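Glutamate receptor 1 (PDB 4IO6) probably serves as a glutamate-gated ion channel, represented here by its extracellular ligand-binding domain, which has a free methionine bound between its two lobes. Local coordinates at residues 85-90 with 203-208; 103-108 with 179-184. One frame throughout, in Å; residues are numbered along the deposited sequence. Where two conformers were deposited one is given.

Contact 1: residues 85-90 with 203-208; sequences DITVTS and DKSTFG. With MET (methionine), chain C.
Thr-87 and Phe-207 face each other as a single backbone bridge, bounded by two hydrogen bonds of unequal quality. Val-88 N donates to Thr-206 O at 3.0 Å in a nearly straight bond (170°), the donor lying somewhat out of the carbonyl plane. Gly-208 N reaches Ile-86 O at 3.2 Å with more bend (154°), although it approaches close to the direction in which that C=O points. The touching parts, 85-88 and 205-208, run steeply across each other, and the pairing stays a single bridge. The bridge leaves Asp-85 O, Thr-87 N and Thr-87 OG1 turned to the bound methionine. Its ammonium N donates to Asp-85 O at 2.8 Å and to Thr-87 OG1 at 2.8 Å, while Thr-87 N donates to the ligand's carboxylate O at 2.9 Å. Thr-87 OG1 stands beside the backbone N (chi1 -57°), which keeps hydroxyl and amide on the same ligand. This loop belongs to the first lobe of the periplasmic-binding-protein clamshell typical of ionotropic glutamate receptors, and strand 200-211 is one of those joining the lobes; Arg-92 binds Thr-87 O and the ligand. The Phe-207 ring lies flat under Asp-85, whose CB makes a CH-pi contact 4.0 Å from the ring centroid, and CE1 brings the ring edge to Thr-87 OG1 at 3.6 Å. Replacing this ring with an alanine would probably open a gap beneath Asp-85 and free its carbonyl to drift from the ligand ammonium. The Asp-85 carboxylate leads away to a salt bridge with Arg-162 and hydrogen bonds with Tyr-67 and Ser-17. Val-88 CG2 packs 3.6 Å from Thr-206 OG1, a hydroxyl satisfied by Arg-229 of the second subunit.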
loop_
_atom_site.group_PDB
_atom_site.type_symbol
_atom_site.label_atom_id
_atom_site.label_comp_id
_atom_site.label_asym_id
_atom_site.label_seq_id
_atom_site.Cartn_x
_atom_site.Cartn_y
_atom_site.Cartn_z
ATOM N N ASP A 85 -1.165 -12.902 -5.559
ATOM C CA ASP A 85 -1.405 -12.454 -4.199
ATOM C C ASP A 85 -0.131 -12.687 -3.398
ATOM O O ASP A 85 -0.075 -13.497 -2.475
ATOM C CB ASP A 85 -2.644 -13.154 -3.624
ATOM C CG ASP A 85 -2.632 -14.682 -3.753
ATOM O OD1 ASP A 85 -1.908 -15.274 -4.585
ATOM O OD2 ASP A 85 -3.471 -15.329 -3.030
ATOM N N ILE A 86 0.915 -11.975 -3.820
ATOM C CA ILE A 86 2.265 -12.168 -3.362
ATOM C C ILE A 86 2.661 -11.009 -2.438
ATOM O O ILE A 86 2.751 -9.870 -2.850
ATOM C CB ILE A 86 3.262 -12.251 -4.542
ATOM C CG1 ILE A 86 2.848 -13.315 -5.562
ATOM C CG2 ILE A 86 4.648 -12.515 -4.004
ATOM C CD1 ILE A 86 3.640 -13.254 -6.885
ATOM N N THR A 87 2.859 -11.309 -1.160
ATOM C CA THR A 87 3.131 -10.314 -0.170
ATOM C C THR A 87 4.565 -9.792 -0.274
ATOM O O THR A 87 5.505 -10.569 -0.427
ATOM C CB THR A 87 2.886 -10.897 1.245
ATOM O OG1 THR A 87 1.535 -11.351 1.268
ATOM C CG2 THR A 87 3.079 -9.877 2.298
ATOM N N VAL A 88 4.693 -8.466 -0.210
ATOM C CA VAL A 88 5.989 -7.813 -0.185
ATOM C C VAL A 88 6.544 -7.973 1.221
ATOM O O VAL A 88 5.973 -7.505 2.214
ATOM C CB VAL A 88 5.853 -6.346 -0.554
ATOM C CG1 VAL A 88 7.209 -5.664 -0.553
ATOM C CG2 VAL A 88 5.164 -6.200 -1.933
ATOM N N THR A 89 7.699 -8.621 1.334
ATOM C CA THR A 89 8.361 -8.767 2.618
ATOM C C THR A 89 9.829 -8.359 2.537
ATOM O O THR A 89 10.423 -8.401 1.468
ATOM C CB THR A 89 8.306 -10.238 3.142
ATOM O OG1 THR A 89 9.228 -11.049 2.388
ATOM C CG2 THR A 89 6.891 -10.812 2.998
ATOM N N SER A 90 10.403 -8.018 3.685
ATOM C CA SER A 90 11.814 -7.606 3.779
ATOM C C SER A 90 12.758 -8.706 3.295
ATOM O O SER A 90 13.703 -8.444 2.559
ATOM C CB SER A 90 12.209 -7.166 5.200
ATOM O OG SER A 90 12.134 -8.238 6.120
ATOM N N ASP A 203 -0.906 -7.993 10.531
ATOM C CA ASP A 203 0.153 -7.989 9.518
ATOM C C ASP A 203 -0.228 -7.214 8.258
ATOM O O ASP A 203 -0.160 -7.731 7.124
ATOM C CB ASP A 203 0.576 -9.423 9.177
ATOM C CG ASP A 203 1.953 -9.490 8.567
ATOM O OD1 ASP A 203 2.858 -8.849 9.132
ATOM O OD2 ASP A 203 2.123 -10.167 7.520
ATOM N N LYS A 204 -0.621 -5.959 8.448
ATOM C CA LYS A 204 -0.938 -5.106 7.308
ATOM C C LYS A 204 0.273 -5.082 6.381
ATOM O O LYS A 204 1.443 -4.951 6.831
ATOM C CB LYS A 204 -1.281 -3.689 7.781
ATOM C CG LYS A 204 -2.349 -3.617 8.855
ATOM C CD LYS A 204 -3.714 -3.247 8.307
ATOM C CE LYS A 204 -4.558 -2.546 9.378
ATOM N NZ LYS A 204 -4.617 -3.297 10.665
ATOM N N SER A 205 0.005 -5.257 5.090
ATOM C CA SER A 205 1.042 -5.434 4.121
ATOM C C SER A 205 0.516 -5.017 2.755
ATOM O O SER A 205 -0.548 -4.377 2.632
ATOM C CB SER A 205 1.496 -6.907 4.114
ATOM O OG SER A 205 0.372 -7.763 3.945
ATOM N N THR A 206 1.272 -5.345 1.717
ATOM C CA THR A 206 0.857 -5.085 0.361
ATOM C C THR A 206 1.205 -6.260 -0.524
ATOM O O THR A 206 2.078 -7.077 -0.182
ATOM C CB THR A 206 1.573 -3.840 -0.231
ATOM O OG1 THR A 206 2.980 -4.025 -0.104
ATOM C CG2 THR A 206 1.202 -2.591 0.501
ATOM N N PHE A 207 0.539 -6.341 -1.662
ATOM C CA PHE A 207 0.871 -7.283 -2.733
ATOM C C PHE A 207 1.581 -6.493 -3.834
ATOM O O PHE A 207 1.165 -5.369 -4.153
ATOM C CB PHE A 207 -0.348 -7.951 -3.410
ATOM C CG PHE A 207 -1.172 -8.854 -2.523
ATOM C CD1 PHE A 207 -0.600 -9.536 -1.492
ATOM C CD2 PHE A 207 -2.517 -9.037 -2.763
ATOM C CE1 PHE A 207 -1.356 -10.374 -0.688
ATOM C CE2 PHE A 207 -3.278 -9.859 -1.962
ATOM C CZ PHE A 207 -2.696 -10.529 -0.946
ATOM N N GLY A 208 2.615 -7.074 -4.424
ATOM C CA GLY A 208 3.314 -6.443 -5.538
ATOM C C GLY A 208 3.691 -7.471 -6.565
ATOM O O GLY A 208 3.744 -8.668 -6.287
HETATM N N MET C . 0.319 -13.673 0.338
HETATM C CA MET C . 1.050 -14.676 1.142
HETATM C C MET C . 2.485 -14.767 0.695
HETATM O O MET C . 2.905 -14.102 -0.297
HETATM C CB MET C . 0.405 -16.065 1.087
HETATM C CG MET C . -0.734 -16.203 2.060
HETATM S SD MET C . -0.030 -16.206 3.767
HETATM C CE MET C . -1.499 -15.819 4.730
HETATM O OXT MET C . 3.288 -15.505 1.278
#

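Contact 2: residues 103-108 with 179-184; sequences SDNSMR and MDIGTA. With MET (methionine), chain C.
Where strand 176-180, paired antiparallel with strand 103-112, runs into helix 181-190, Met-179 and Arg-108 form a hydrogen-bonded pair beside the ligand pocket: Arg-108 N to Met-179 O at 2.7 Å, and Met-179 N to Arg-108 O at 3.0 Å. The next pair, Met-107 with Asp-180, is non-hydrogen-bonded, and past it Ile-181 N, in the first turn of the helix, donates to Ser-106 O at 2.9 Å. Asp-180 occupies the N-cap position, yet its carboxylate serves the pocket. OD2 accepts a hydrogen bond from the bound methionine's N at 2.7 Å; OD1 accepts one from Asn-105 ND2 at 3.0 Å, met from above the carboxylate plane, with the two flat groups 84° apart. Asn-105 gets there with CG anti to its own N (chi1 -175°). Its OD1 accepts from a water that in turn accepts from Gly-182 N, which settles the amide's orientation. Met-107 SD lies 3.4 Å from the ligand's CE, while the bent Arg-108 chain lays CG against Ile-181 CG1 at 4.0 Å. Strand 200-211 pairs with strand 103-112 and gives Asn-105 a second partner, Ser-205; Met-179 packs on helix 162-170, and Leu-197 of strand 195-198 touches both Arg-108 and Ala-184.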
loop_
_atom_site.group_PDB
_atom_site.type_symbol
_atom_site.label_atom_id
_atom_site.label_comp_id
_atom_site.label_asym_id
_atom_site.label_seq_id
_atom_site.Cartn_x
_atom_site.Cartn_y
_atom_site.Cartn_z
ATOM N N SER A 103 -2.337 -3.908 -4.420
ATOM C CA SER A 103 -3.400 -4.058 -3.437
ATOM C C SER A 103 -2.811 -3.943 -2.048
ATOM O O SER A 103 -1.667 -4.377 -1.835
ATOM C CB SER A 103 -4.017 -5.462 -3.506
ATOM O OG SER A 103 -5.133 -5.595 -2.641
ATOM N N ASP A 104 -3.601 -3.390 -1.131
ATOM C CA ASP A 104 -3.325 -3.491 0.287
ATOM C C ASP A 104 -3.662 -4.922 0.714
ATOM O O ASP A 104 -4.318 -5.666 -0.009
ATOM C CB ASP A 104 -4.129 -2.475 1.095
ATOM C CG ASP A 104 -5.639 -2.594 0.887
ATOM O OD1 ASP A 104 -6.102 -3.577 0.269
ATOM O OD2 ASP A 104 -6.373 -1.691 1.351
ATOM N N ASN A 105 -3.201 -5.321 1.890
ATOM C CA ASN A 105 -3.458 -6.674 2.369
ATOM C C ASN A 105 -3.320 -6.672 3.874
ATOM O O ASN A 105 -2.752 -5.756 4.459
ATOM C CB ASN A 105 -2.445 -7.659 1.779
ATOM C CG ASN A 105 -2.741 -9.086 2.149
ATOM O OD1 ASN A 105 -3.874 -9.545 2.020
ATOM N ND2 ASN A 105 -1.734 -9.782 2.677
ATOM N N SER A 106 -3.901 -7.693 4.482
ATOM C CA SER A 106 -3.708 -8.013 5.908
ATOM C C SER A 106 -4.115 -9.482 6.019
ATOM O O SER A 106 -4.644 -10.061 5.062
ATOM C CB SER A 106 -4.553 -7.101 6.801
ATOM O OG SER A 106 -5.929 -7.166 6.457
ATOM N N MET A 107 -3.883 -10.101 7.177
ATOM C CA MET A 107 -4.269 -11.494 7.396
ATOM C C MET A 107 -5.413 -11.630 8.380
ATOM O O MET A 107 -5.645 -10.744 9.216
ATOM C CB MET A 107 -3.061 -12.302 7.875
ATOM C CG MET A 107 -2.051 -12.514 6.782
ATOM S SD MET A 107 -0.757 -13.711 7.268
ATOM C CE MET A 107 0.413 -12.674 8.097
ATOM N N ARG A 108 -6.128 -12.747 8.275
ATOM C CA ARG A 108 -7.192 -13.111 9.201
ATOM C C ARG A 108 -6.963 -14.527 9.719
ATOM O O ARG A 108 -6.338 -15.351 9.036
ATOM C CB ARG A 108 -8.571 -13.111 8.517
ATOM C CG ARG A 108 -9.044 -11.784 7.899
ATOM C CD ARG A 108 -9.394 -10.704 8.893
ATOM N NE ARG A 108 -10.232 -11.077 10.044
ATOM C CZ ARG A 108 -11.562 -11.100 10.088
ATOM N NH1 ARG A 108 -12.291 -10.826 9.010
ATOM N NH2 ARG A 108 -12.173 -11.426 11.227
ATOM N N MET A 179 -5.075 -16.734 6.756
ATOM C CA MET A 179 -5.244 -16.417 5.353
ATOM C C MET A 179 -5.130 -14.914 5.143
ATOM O O MET A 179 -5.432 -14.130 6.029
ATOM C CB MET A 179 -6.624 -16.833 4.829
ATOM C CG MET A 179 -6.801 -18.332 4.639
ATOM S SD MET A 179 -8.337 -18.771 3.786
ATOM C CE MET A 179 -7.978 -18.279 2.096
ATOM N N ASP A 180 -4.764 -14.510 3.917
ATOM C CA ASP A 180 -4.918 -13.115 3.489
ATOM C C ASP A 180 -6.410 -12.750 3.449
ATOM O O ASP A 180 -7.256 -13.596 3.165
ATOM C CB ASP A 180 -4.327 -12.906 2.094
ATOM C CG ASP A 180 -2.818 -13.084 2.032
ATOM O OD1 ASP A 180 -2.096 -12.740 3.010
ATOM O OD2 ASP A 180 -2.340 -13.592 0.989
ATOM N N ILE A 181 -6.727 -11.499 3.732
ATOM C CA ILE A 181 -8.119 -11.083 3.898
ATOM C C ILE A 181 -8.973 -11.268 2.649
ATOM O O ILE A 181 -10.111 -11.719 2.749
ATOM C CB ILE A 181 -8.161 -9.632 4.436
ATOM C CG1 ILE A 181 -9.575 -9.237 4.807
ATOM C CG2 ILE A 181 -7.494 -8.646 3.485
ATOM C CD1 ILE A 181 -9.633 -8.053 5.742
ATOM N N GLY A 182 -8.435 -10.954 1.483
ATOM C CA GLY A 182 -9.233 -11.000 0.265
ATOM C C GLY A 182 -9.697 -12.403 -0.034
ATOM O O GLY A 182 -10.896 -12.653 -0.243
ATOM N N THR A 183 -8.768 -13.337 -0.069
ATOM C CA THR A 183 -9.117 -14.738 -0.315
ATOM C C THR A 183 -9.855 -15.359 0.871
ATOM O O THR A 183 -10.720 -16.208 0.690
ATOM C CB THR A 183 -7.899 -15.582 -0.683
ATOM O OG1 THR A 183 -6.866 -15.388 0.293
ATOM C CG2 THR A 183 -7.370 -15.162 -2.069
ATOM N N ALA A 184 -9.511 -14.966 2.092
ATOM C CA ALA A 184 -10.239 -15.496 3.237
ATOM C C ALA A 184 -11.717 -15.197 3.142
ATOM O O ALA A 184 -12.577 -16.055 3.397
ATOM C CB ALA A 184 -9.678 -14.897 4.523
HETATM N N MET C . 0.319 -13.673 0.338
HETATM C CA MET C . 1.050 -14.676 1.142
HETATM C C MET C . 2.485 -14.767 0.695
HETATM O O MET C . 2.905 -14.102 -0.297
HETATM C CB MET C . 0.405 -16.065 1.087
HETATM C CG MET C . -0.734 -16.203 2.060
HETATM S SD MET C . -0.030 -16.206 3.767
HETATM C CE MET C . -1.499 -15.819 4.730
HETATM O OXT MET C . 3.288 -15.505 1.278
HETATM O O HOH W 1 -5.980 -9.662 0.420
#

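Overall arrangement
Both contacts are buried near the middle of the chain, with centres about 10 Å apart, and both touch the bound methionine. Contact 1 ties a first-lobe loop to strand 200-211, and contact 2 ties strand 103-112 to a strand and helix of the second lobe. The two strands are neighbours in one sheet, where Ser-205 N meets Asn-105 O at 2.9 Å. Contact 1 supplies mainly backbone groups and a hydroxyl, with the Phe-207 ring packed behind Asp-85, and gives the ligand carboxylate a donor; contact 2 brings a charged carboxylate to the ammonium and a thioether to the ligand's side chain. Contact 1 also reaches the second subunit more extensively, whereas contact 2 does so through one weak ion pair of Asp-104.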